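Local coordinates for protein probable exosome complex exonuclease 1 (PDB 3M7N) that probably serves as the catalytic subunit of the archaeal exosome, degrading RNA from its 3' end and also able to add heteromeric RNA tails, at residues R21-L26 against D168-L173; I29-S34 against G41-E46; A185-A190 against G208-D213. The protein carries 1 engineered substitution. All coordinates share one frame; numbering follows the deposited sequence.

Interaction 1. Residues R21-L26 against D168-L173; sequences RKFDEL and DGQLVL
F23 lays its CB over the side-chain amide of Q170, with 3.8 Å from F23 CB to Q170 CD and the ring and amide planes only 9° apart. F23 belongs to a type I beta turn, K22 to E25, which docks on strand 170-173, an outermost strand of the four-stranded antiparallel sheet in the second domain of the RNase PH family. The ring carries D24 CB on one face, while F23 CB also approaches L171 O at 3.6 Å. A glycine in place of Q170 would probably strip the amide from F23 CB, opening a gap beside it and leaving the ring less restrained. The backbone supplies the polar link: L173 N donates to F23 O at 2.7 Å, with an N-H...O angle of 153°, and V172 CA adds a CA-H...O contact to the same oxygen.

R21, just before the turn, folds back to it. With CG wedged between its backbone N and carbonyl carbon (chi1 43°) and bends further out, the guanidinium reaches the far end of the turn, where NE and NH1 each make a weak hydrogen bond to E25 O. NH1 also bonds D174 O, just beyond the strand, and NH2 forms a salt bridge with D19. D24 turns away from the strand to a salt bridge with K224 on helix 212-248.

L173 CG lies anti to its backbone N, which carries the isobutyl group past the D24 backbone to L26. There L173 CD2 lies 3.4 Å from D24 O and 3.8 Å from L26 CD2.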
loop_
_atom_site.group_PDB
_atom_site.type_symbol
_atom_site.label_atom_id
_atom_site.label_comp_id
_atom_site.label_asym_id
_atom_site.label_seq_id
_atom_site.Cartn_x
_atom_site.Cartn_y
_atom_site.Cartn_z
ATOM N N ARG E 21 -44.651 -17.057 -9.871
ATOM C CA ARG E 21 -44.167 -17.407 -11.201
ATOM C C ARG E 21 -44.048 -18.902 -11.463
ATOM O O ARG E 21 -44.155 -19.734 -10.549
ATOM C CB ARG E 21 -42.868 -16.667 -11.550
ATOM C CG ARG E 21 -41.860 -16.609 -10.451
ATOM C CD ARG E 21 -41.070 -15.321 -10.519
ATOM N NE ARG E 21 -39.800 -15.505 -11.198
ATOM C CZ ARG E 21 -38.645 -15.786 -10.597
ATOM N NH1 ARG E 21 -37.562 -15.927 -11.341
ATOM N NH2 ARG E 21 -38.555 -15.921 -9.276
ATOM N N LYS E 22 -43.861 -19.231 -12.735
ATOM C CA LYS E 22 -43.669 -20.611 -13.146
ATOM C C LYS E 22 -42.177 -20.956 -13.172
ATOM O O LYS E 22 -41.324 -20.075 -13.120
ATOM C CB LYS E 22 -44.296 -20.869 -14.529
ATOM C CG LYS E 22 -45.819 -21.064 -14.529
ATOM C CD LYS E 22 -46.579 -19.748 -14.672
ATOM C CE LYS E 22 -48.088 -19.969 -14.887
ATOM N NZ LYS E 22 -48.869 -18.684 -14.971
ATOM N N PHE E 23 -41.884 -22.246 -13.275
ATOM C CA PHE E 23 -40.523 -22.728 -13.261
ATOM C C PHE E 23 -39.653 -22.016 -14.301
ATOM O O PHE E 23 -38.460 -21.817 -14.075
ATOM C CB PHE E 23 -40.490 -24.253 -13.455
ATOM C CG PHE E 23 -40.585 -24.693 -14.893
ATOM C CD1 PHE E 23 -41.833 -24.950 -15.480
ATOM C CD2 PHE E 23 -39.429 -24.868 -15.660
ATOM C CE1 PHE E 23 -41.930 -25.358 -16.814
ATOM C CE2 PHE E 23 -39.509 -25.283 -16.990
ATOM C CZ PHE E 23 -40.764 -25.528 -17.573
ATOM N N ASP E 24 -40.242 -21.618 -15.425
ATOM C CA ASP E 24 -39.456 -21.017 -16.502
ATOM C C ASP E 24 -39.675 -19.506 -16.712
ATOM O O ASP E 24 -39.385 -18.977 -17.780
ATOM C CB ASP E 24 -39.696 -21.766 -17.810
ATOM C CG ASP E 24 -41.143 -21.650 -18.307
ATOM O OD1 ASP E 24 -41.998 -21.075 -17.588
ATOM O OD2 ASP E 24 -41.414 -22.136 -19.435
ATOM N N GLU E 25 -40.174 -18.818 -15.696
ATOM C CA GLU E 25 -40.407 -17.378 -15.797
ATOM C C GLU E 25 -39.367 -16.504 -15.072
ATOM O O GLU E 25 -39.027 -16.762 -13.916
ATOM C CB GLU E 25 -41.801 -17.038 -15.266
ATOM C CG GLU E 25 -42.925 -17.750 -16.009
ATOM C CD GLU E 25 -44.285 -17.430 -15.424
ATOM O OE1 GLU E 25 -45.306 -17.754 -16.084
ATOM O OE2 GLU E 25 -44.330 -16.845 -14.313
ATOM N N LEU E 26 -38.892 -15.465 -15.758
ATOM C CA LEU E 26 -38.004 -14.457 -15.168
ATOM C C LEU E 26 -38.751 -13.542 -14.219
ATOM O O LEU E 26 -39.966 -13.360 -14.346
ATOM C CB LEU E 26 -37.375 -13.571 -16.255
ATOM C CG LEU E 26 -36.437 -14.228 -17.264
ATOM C CD1 LEU E 26 -36.204 -13.301 -18.445
ATOM C CD2 LEU E 26 -35.126 -14.628 -16.596
ATOM N N ASP E 168 -37.428 -27.737 -4.399
ATOM C CA ASP E 168 -38.284 -28.912 -4.242
ATOM C C ASP E 168 -38.035 -29.908 -5.343
ATOM O O ASP E 168 -38.961 -30.558 -5.810
ATOM C CB ASP E 168 -39.754 -28.529 -4.283
ATOM C CG ASP E 168 -40.169 -27.674 -3.106
ATOM O OD1 ASP E 168 -41.214 -27.003 -3.220
ATOM O OD2 ASP E 168 -39.466 -27.673 -2.072
ATOM N N GLY E 169 -36.788 -30.017 -5.776
ATOM C CA GLY E 169 -36.433 -31.005 -6.771
ATOM C C GLY E 169 -36.633 -30.488 -8.177
ATOM O O GLY E 169 -36.319 -31.171 -9.145
ATOM N N GLN E 170 -37.151 -29.277 -8.298
ATOM C CA GLN E 170 -37.465 -28.735 -9.615
ATOM C C GLN E 170 -36.525 -27.596 -10.009
ATOM O O GLN E 170 -36.249 -26.710 -9.205
ATOM C CB GLN E 170 -38.919 -28.258 -9.641
ATOM C CG GLN E 170 -39.195 -27.154 -10.664
ATOM C CD GLN E 170 -39.746 -27.680 -11.986
ATOM O OE1 GLN E 170 -39.013 -27.821 -12.981
ATOM N NE2 GLN E 170 -41.048 -27.970 -12.004
ATOM N N LEU E 171 -36.030 -27.637 -11.242
ATOM C CA LEU E 171 -35.240 -26.541 -11.794
ATOM C C LEU E 171 -36.113 -25.299 -11.947
ATOM O O LEU E 171 -37.246 -25.372 -12.436
ATOM C CB LEU E 171 -34.642 -26.919 -13.150
ATOM C CG LEU E 171 -33.194 -27.417 -13.219
ATOM C CD1 LEU E 171 -32.719 -28.047 -11.920
ATOM C CD2 LEU E 171 -33.027 -28.383 -14.373
ATOM N N VAL E 172 -35.605 -24.152 -11.520
ATOM C CA VAL E 172 -36.350 -22.925 -11.738
ATOM C C VAL E 172 -35.440 -21.882 -12.339
ATOM O O VAL E 172 -34.240 -21.878 -12.081
ATOM C CB VAL E 172 -37.002 -22.424 -10.454
ATOM C CG1 VAL E 172 -38.003 -23.463 -9.933
ATOM C CG2 VAL E 172 -35.944 -22.135 -9.401
ATOM N N LEU E 173 -36.012 -21.003 -13.151
ATOM C CA LEU E 173 -35.251 -19.945 -13.796
ATOM C C LEU E 173 -35.192 -18.717 -12.901
ATOM O O LEU E 173 -36.219 -18.302 -12.380
ATOM C CB LEU E 173 -35.921 -19.579 -15.112
ATOM C CG LEU E 173 -35.283 -18.468 -15.937
ATOM C CD1 LEU E 173 -33.855 -18.815 -16.332
ATOM C CD2 LEU E 173 -36.159 -18.221 -17.162
#

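Interaction 2. Residues I29-S34 against G41-E46; sequences IKIEAS and GSCYLE
The Y44 ring has E46 OE1 at its edge, in its own plane, and K30 NZ approaching obliquely from the neighbouring strand, 4.1 Å from Y44 CD2. Y44 OH donates to E46 OE1 at 2.7 Å, using the anti lone pair of that oxygen, so the phenol is tethered along its own strand. The extended K30 side chain crosses Y44 at about a right angle and ends in a salt bridge, K30 NZ to E32 OE1 at 3.5 Å. K30 NZ, 5.2 Å from E46 OE1 and not in contact, would probably favour the ionised carboxylate.

I31, A33, C43 and L45 make up the opposite, apolar face. I31 and L45 lie side by side, pointing the same way, and pack tightly, I31 CG1 to L45 CD2 being 3.3 Å. I31 CG2 touches C43 SG at 3.7 Å, a contact favoured by SG lying anti to its backbone N (chi1 170°). Helices 136-150 and 212-248 cover this face.

K30 with E46 and E32 with Y44 are the hydrogen-bonded pairs; E46 N donates to K30 O at 2.7 Å. This is an antiparallel beta hairpin, with strand 29-33 outermost in the mixed five-stranded sheet of the first RNase PH-family domain.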
loop_
_atom_site.group_PDB
_atom_site.type_symbol
_atom_site.label_atom_id
_atom_site.label_comp_id
_atom_site.label_asym_id
_atom_site.label_seq_id
_atom_site.Cartn_x
_atom_site.Cartn_y
_atom_site.Cartn_z
ATOM N N ILE E 29 -38.063 -7.137 -14.960
ATOM C CA ILE E 29 -36.788 -6.551 -15.294
ATOM C C ILE E 29 -37.004 -5.178 -15.910
ATOM O O ILE E 29 -37.945 -4.985 -16.678
ATOM C CB ILE E 29 -36.041 -7.466 -16.274
ATOM C CG1 ILE E 29 -35.462 -8.659 -15.520
ATOM C CG2 ILE E 29 -34.940 -6.738 -17.003
ATOM C CD1 ILE E 29 -34.823 -9.682 -16.420
ATOM N N LYS E 30 -36.149 -4.224 -15.541
ATOM C CA LYS E 30 -36.115 -2.900 -16.156
ATOM C C LYS E 30 -34.660 -2.560 -16.473
ATOM O O LYS E 30 -33.772 -2.773 -15.637
ATOM C CB LYS E 30 -36.700 -1.849 -15.212
ATOM C CG LYS E 30 -36.842 -0.471 -15.840
ATOM C CD LYS E 30 -36.763 0.673 -14.808
ATOM C CE LYS E 30 -36.387 2.014 -15.479
ATOM N NZ LYS E 30 -36.052 3.112 -14.518
ATOM N N ILE E 31 -34.407 -2.050 -17.674
ATOM C CA ILE E 31 -33.057 -1.703 -18.094
ATOM C C ILE E 31 -33.056 -0.308 -18.703
ATOM O O ILE E 31 -33.800 -0.036 -19.640
ATOM C CB ILE E 31 -32.520 -2.659 -19.183
ATOM C CG1 ILE E 31 -32.654 -4.117 -18.749
ATOM C CG2 ILE E 31 -31.060 -2.318 -19.547
ATOM C CD1 ILE E 31 -31.997 -5.090 -19.702
ATOM N N GLU E 32 -32.200 0.569 -18.189
ATOM C CA GLU E 32 -32.051 1.900 -18.764
ATOM C C GLU E 32 -30.585 2.301 -18.959
ATOM O O GLU E 32 -29.783 2.270 -18.026
ATOM C CB GLU E 32 -32.809 2.948 -17.931
ATOM C CG GLU E 32 -32.712 4.349 -18.530
ATOM C CD GLU E 32 -33.379 5.420 -17.681
ATOM O OE1 GLU E 32 -34.153 5.070 -16.756
ATOM O OE2 GLU E 32 -33.119 6.619 -17.947
ATOM N N ALA E 33 -30.252 2.690 -20.181
ATOM C CA ALA E 33 -28.911 3.124 -20.525
ATOM C C ALA E 33 -28.728 4.647 -20.357
ATOM O O ALA E 33 -29.705 5.389 -20.372
ATOM C CB ALA E 33 -28.588 2.694 -21.952
ATOM N N SER E 34 -27.473 5.092 -20.201
ATOM C CA SER E 34 -27.118 6.509 -19.998
ATOM C C SER E 34 -27.892 7.145 -18.873
ATOM O O SER E 34 -28.730 8.003 -19.117
ATOM C CB SER E 34 -27.359 7.348 -21.256
ATOM O OG SER E 34 -26.753 6.759 -22.390
ATOM N N GLY E 41 -20.078 5.385 -19.990
ATOM C CA GLY E 41 -21.246 4.582 -20.274
ATOM C C GLY E 41 -21.879 4.093 -18.991
ATOM O O GLY E 41 -21.199 3.876 -17.987
ATOM N N SER E 42 -23.189 3.914 -19.007
ATOM C CA SER E 42 -23.858 3.512 -17.781
ATOM C C SER E 42 -25.155 2.779 -18.033
ATOM O O SER E 42 -25.716 2.820 -19.131
ATOM C CB SER E 42 -24.142 4.739 -16.925
ATOM O OG SER E 42 -24.806 5.731 -17.686
ATOM N N CYS E 43 -25.650 2.135 -16.988
ATOM C CA CYS E 43 -26.903 1.426 -17.072
ATOM C C CYS E 43 -27.487 1.266 -15.691
ATOM O O CYS E 43 -26.788 0.835 -14.779
ATOM C CB CYS E 43 -26.692 0.052 -17.718
ATOM S SG CYS E 43 -28.133 -1.074 -17.638
ATOM N N TYR E 44 -28.756 1.642 -15.536
ATOM C CA TYR E 44 -29.527 1.257 -14.355
ATOM C C TYR E 44 -30.420 0.045 -14.695
ATOM O O TYR E 44 -31.036 -0.012 -15.754
ATOM C CB TYR E 44 -30.354 2.419 -13.792
ATOM C CG TYR E 44 -31.230 2.010 -12.623
ATOM C CD1 TYR E 44 -30.696 1.829 -11.352
ATOM C CD2 TYR E 44 -32.581 1.794 -12.790
ATOM C CE1 TYR E 44 -31.508 1.440 -10.273
ATOM C CE2 TYR E 44 -33.392 1.407 -11.726
ATOM C CZ TYR E 44 -32.850 1.226 -10.474
ATOM O OH TYR E 44 -33.654 0.850 -9.421
ATOM N N LEU E 45 -30.468 -0.930 -13.799
ATOM C CA LEU E 45 -31.042 -2.221 -14.117
ATOM C C LEU E 45 -31.726 -2.726 -12.882
ATOM O O LEU E 45 -31.173 -2.664 -11.784
ATOM C CB LEU E 45 -29.938 -3.184 -14.518
ATOM C CG LEU E 45 -30.026 -4.642 -15.005
ATOM C CD1 LEU E 45 -30.886 -5.554 -14.129
ATOM C CD2 LEU E 45 -30.335 -4.765 -16.485
ATOM N N GLU E 46 -32.953 -3.186 -13.068
ATOM C CA GLU E 46 -33.662 -3.911 -12.038
ATOM C C GLU E 46 -33.880 -5.348 -12.515
ATOM O O GLU E 46 -33.988 -5.626 -13.717
ATOM C CB GLU E 46 -34.984 -3.217 -11.709
ATOM C CG GLU E 46 -34.822 -1.916 -10.928
ATOM C CD GLU E 46 -36.142 -1.173 -10.723
ATOM O OE1 GLU E 46 -36.110 0.009 -10.308
ATOM O OE2 GLU E 46 -37.215 -1.765 -10.987
#

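Interaction 3. Residues A185-A190 against G208-D213; sequences ADMPFA and GRMTRD
M210 reaches from its short strand towards A185, atom by atom. Its CB is still 4.9 Å from A185 CB, but CG, beside the backbone N and anti to the carbonyl carbon (chi1 -65°), closes to 3.5 Å from that methyl. SD follows at 3.8 Å from A185 CB and comes within 4.3 Å of M187 SD, a loose apolar contact between the two sulfurs. At SD the chain bends (chi3 68°), and the terminal CE comes 4.3 Å from L171 CD1 on strand 170-173, at one margin of the four-stranded sheet. M187 approaches with all three side-chain torsions near 180°, a straight arm that carries its sulfur out to M210. V215 and A218 of helix 212-248 pack against M210 as well.

Beside this buried cluster, A185 and G208 form a non-hydrogen-bonded antiparallel pair, their CA atoms 4.1 Å apart. The chain turns a corner at G208; any CB there would clash with A185 CA, and the backbone angles themselves call for glycine. D186, next along the strand, packs against a phosphate of the bound RNA.

Past the corner, M210 pairs with an antiparallel strand of the neighbouring subunit, probable exosome complex exonuclease 2, and R212 makes a salt bridge to D243 of that subunit. T211 then N-caps helix 212-248. The arrangement thus belongs to the subunit interface of the RNase PH-type exosome ring, where a beta-sheet continues from one chain into the next.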
loop_
_atom_site.group_PDB
_atom_site.type_symbol
_atom_site.label_atom_id
_atom_site.label_comp_id
_atom_site.label_asym_id
_atom_site.label_seq_id
_atom_site.Cartn_x
_atom_site.Cartn_y
_atom_site.Cartn_z
ATOM N N ALA E 185 -29.897 -25.889 -5.019
ATOM C CA ALA E 185 -28.795 -25.538 -5.891
ATOM C C ALA E 185 -28.946 -24.140 -6.485
ATOM O O ALA E 185 -30.045 -23.627 -6.610
ATOM C CB ALA E 185 -28.645 -26.581 -6.984
ATOM N N ASP E 186 -27.829 -23.526 -6.843
ATOM C CA ASP E 186 -27.843 -22.201 -7.436
ATOM C C ASP E 186 -26.712 -22.123 -8.455
ATOM O O ASP E 186 -25.551 -22.427 -8.150
ATOM C CB ASP E 186 -27.695 -21.133 -6.346
ATOM C CG ASP E 186 -27.771 -19.711 -6.897
ATOM O OD1 ASP E 186 -27.114 -18.822 -6.324
ATOM O OD2 ASP E 186 -28.467 -19.482 -7.907
ATOM N N MET E 187 -27.045 -21.717 -9.674
ATOM C CA MET E 187 -26.095 -21.829 -10.765
ATOM C C MET E 187 -26.162 -20.668 -11.761
ATOM O O MET E 187 -26.850 -20.738 -12.784
ATOM C CB MET E 187 -26.292 -23.167 -11.463
ATOM C CG MET E 187 -25.271 -23.470 -12.541
ATOM S SD MET E 187 -25.535 -25.120 -13.219
ATOM C CE MET E 187 -24.291 -25.131 -14.508
ATOM N N PRO E 188 -25.429 -19.586 -11.457
ATOM C CA PRO E 188 -25.344 -18.428 -12.352
ATOM C C PRO E 188 -24.617 -18.761 -13.649
ATOM O O PRO E 188 -23.629 -19.480 -13.611
ATOM C CB PRO E 188 -24.536 -17.403 -11.532
ATOM C CG PRO E 188 -23.879 -18.189 -10.437
ATOM C CD PRO E 188 -24.820 -19.318 -10.145
ATOM N N PHE E 189 -25.120 -18.250 -14.774
ATOM C CA PHE E 189 -24.444 -18.350 -16.073
ATOM C C PHE E 189 -24.316 -16.958 -16.659
ATOM O O PHE E 189 -25.044 -16.043 -16.275
ATOM C CB PHE E 189 -25.281 -19.134 -17.109
ATOM C CG PHE E 189 -25.611 -20.533 -16.715
ATOM C CD1 PHE E 189 -26.643 -20.795 -15.823
ATOM C CD2 PHE E 189 -24.923 -21.602 -17.275
ATOM C CE1 PHE E 189 -26.959 -22.092 -15.485
ATOM C CE2 PHE E 189 -25.240 -22.906 -16.934
ATOM C CZ PHE E 189 -26.261 -23.147 -16.042
ATOM N N ALA E 190 -23.425 -16.814 -17.631
ATOM C CA ALA E 190 -23.498 -15.689 -18.550
ATOM C C ALA E 190 -23.005 -16.209 -19.878
ATOM O O ALA E 190 -22.107 -17.052 -19.921
ATOM C CB ALA E 190 -22.657 -14.532 -18.082
ATOM N N GLY E 208 -24.388 -26.500 -4.611
ATOM C CA GLY E 208 -25.544 -27.211 -4.133
ATOM C C GLY E 208 -25.419 -28.681 -4.481
ATOM O O GLY E 208 -24.350 -29.272 -4.331
ATOM N N ARG E 209 -26.507 -29.268 -4.966
ATOM C CA ARG E 209 -26.516 -30.682 -5.280
ATOM C C ARG E 209 -27.413 -30.930 -6.477
ATOM O O ARG E 209 -28.626 -30.769 -6.383
ATOM C CB ARG E 209 -27.016 -31.467 -4.067
ATOM C CG ARG E 209 -26.534 -32.892 -3.994
ATOM C CD ARG E 209 -27.088 -33.576 -2.750
ATOM N NE ARG E 209 -26.173 -33.541 -1.602
ATOM C CZ ARG E 209 -26.443 -32.975 -0.429
ATOM N NH1 ARG E 209 -25.551 -33.025 0.560
ATOM N NH2 ARG E 209 -27.606 -32.363 -0.233
ATOM N N MET E 210 -26.818 -31.300 -7.605
ATOM C CA MET E 210 -27.581 -31.564 -8.822
ATOM C C MET E 210 -27.057 -32.817 -9.520
ATOM O O MET E 210 -25.863 -33.131 -9.431
ATOM C CB MET E 210 -27.472 -30.390 -9.797
ATOM C CG MET E 210 -28.080 -29.089 -9.355
ATOM S SD MET E 210 -27.569 -27.746 -10.479
ATOM C CE MET E 210 -28.435 -28.242 -11.962
ATOM N N THR E 211 -27.929 -33.506 -10.255
ATOM C CA THR E 211 -27.480 -34.669 -11.027
ATOM C C THR E 211 -26.850 -34.196 -12.314
ATOM O O THR E 211 -27.115 -33.073 -12.768
ATOM C CB THR E 211 -28.636 -35.645 -11.394
ATOM O OG1 THR E 211 -29.521 -35.004 -12.322
ATOM C CG2 THR E 211 -29.419 -36.094 -10.139
ATOM N N ARG E 212 -26.004 -35.044 -12.897
ATOM C CA ARG E 212 -25.462 -34.775 -14.213
ATOM C C ARG E 212 -26.587 -34.304 -15.158
ATOM O O ARG E 212 -26.426 -33.282 -15.837
ATOM C CB ARG E 212 -24.751 -36.019 -14.755
ATOM C CG ARG E 212 -24.165 -35.862 -16.149
ATOM C CD ARG E 212 -25.153 -36.312 -17.239
ATOM N NE ARG E 212 -24.491 -36.598 -18.519
ATOM C CZ ARG E 212 -25.119 -37.011 -19.618
ATOM N NH1 ARG E 212 -24.433 -37.247 -20.728
ATOM N NH2 ARG E 212 -26.433 -37.188 -19.605
ATOM N N ASP E 213 -27.721 -35.027 -15.176
ATOM C CA ASP E 213 -28.847 -34.667 -16.041
ATOM C C ASP E 213 -29.411 -33.298 -15.682
ATOM O O ASP E 213 -29.687 -32.493 -16.570
ATOM C CB ASP E 213 -29.992 -35.701 -15.981
ATOM C CG ASP E 213 -29.679 -36.994 -16.732
ATOM O OD1 ASP E 213 -28.719 -37.019 -17.524
ATOM O OD2 ASP E 213 -30.401 -37.992 -16.519
#

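How the interactions relate
From the N terminus, the chain first lays down 21-26, which waits some 140 residues for its partner 168-173. Interaction 2 falls within that long loop: it begins soon after the turn, and its two strands are joined by a short connection, yet its centre lies about 25 Å from that of interaction 1. Interaction 1 closes as the second sheet is being built, binding the N-terminal region to it. Interaction 3 follows in series, closing a local loop within the second domain, and touches interaction 1 directly. Interaction 2 lies on the opposite side of the chain's centre from interaction 3, in the first domain; helix 212-248, which starts in interaction 3, runs back to cover it.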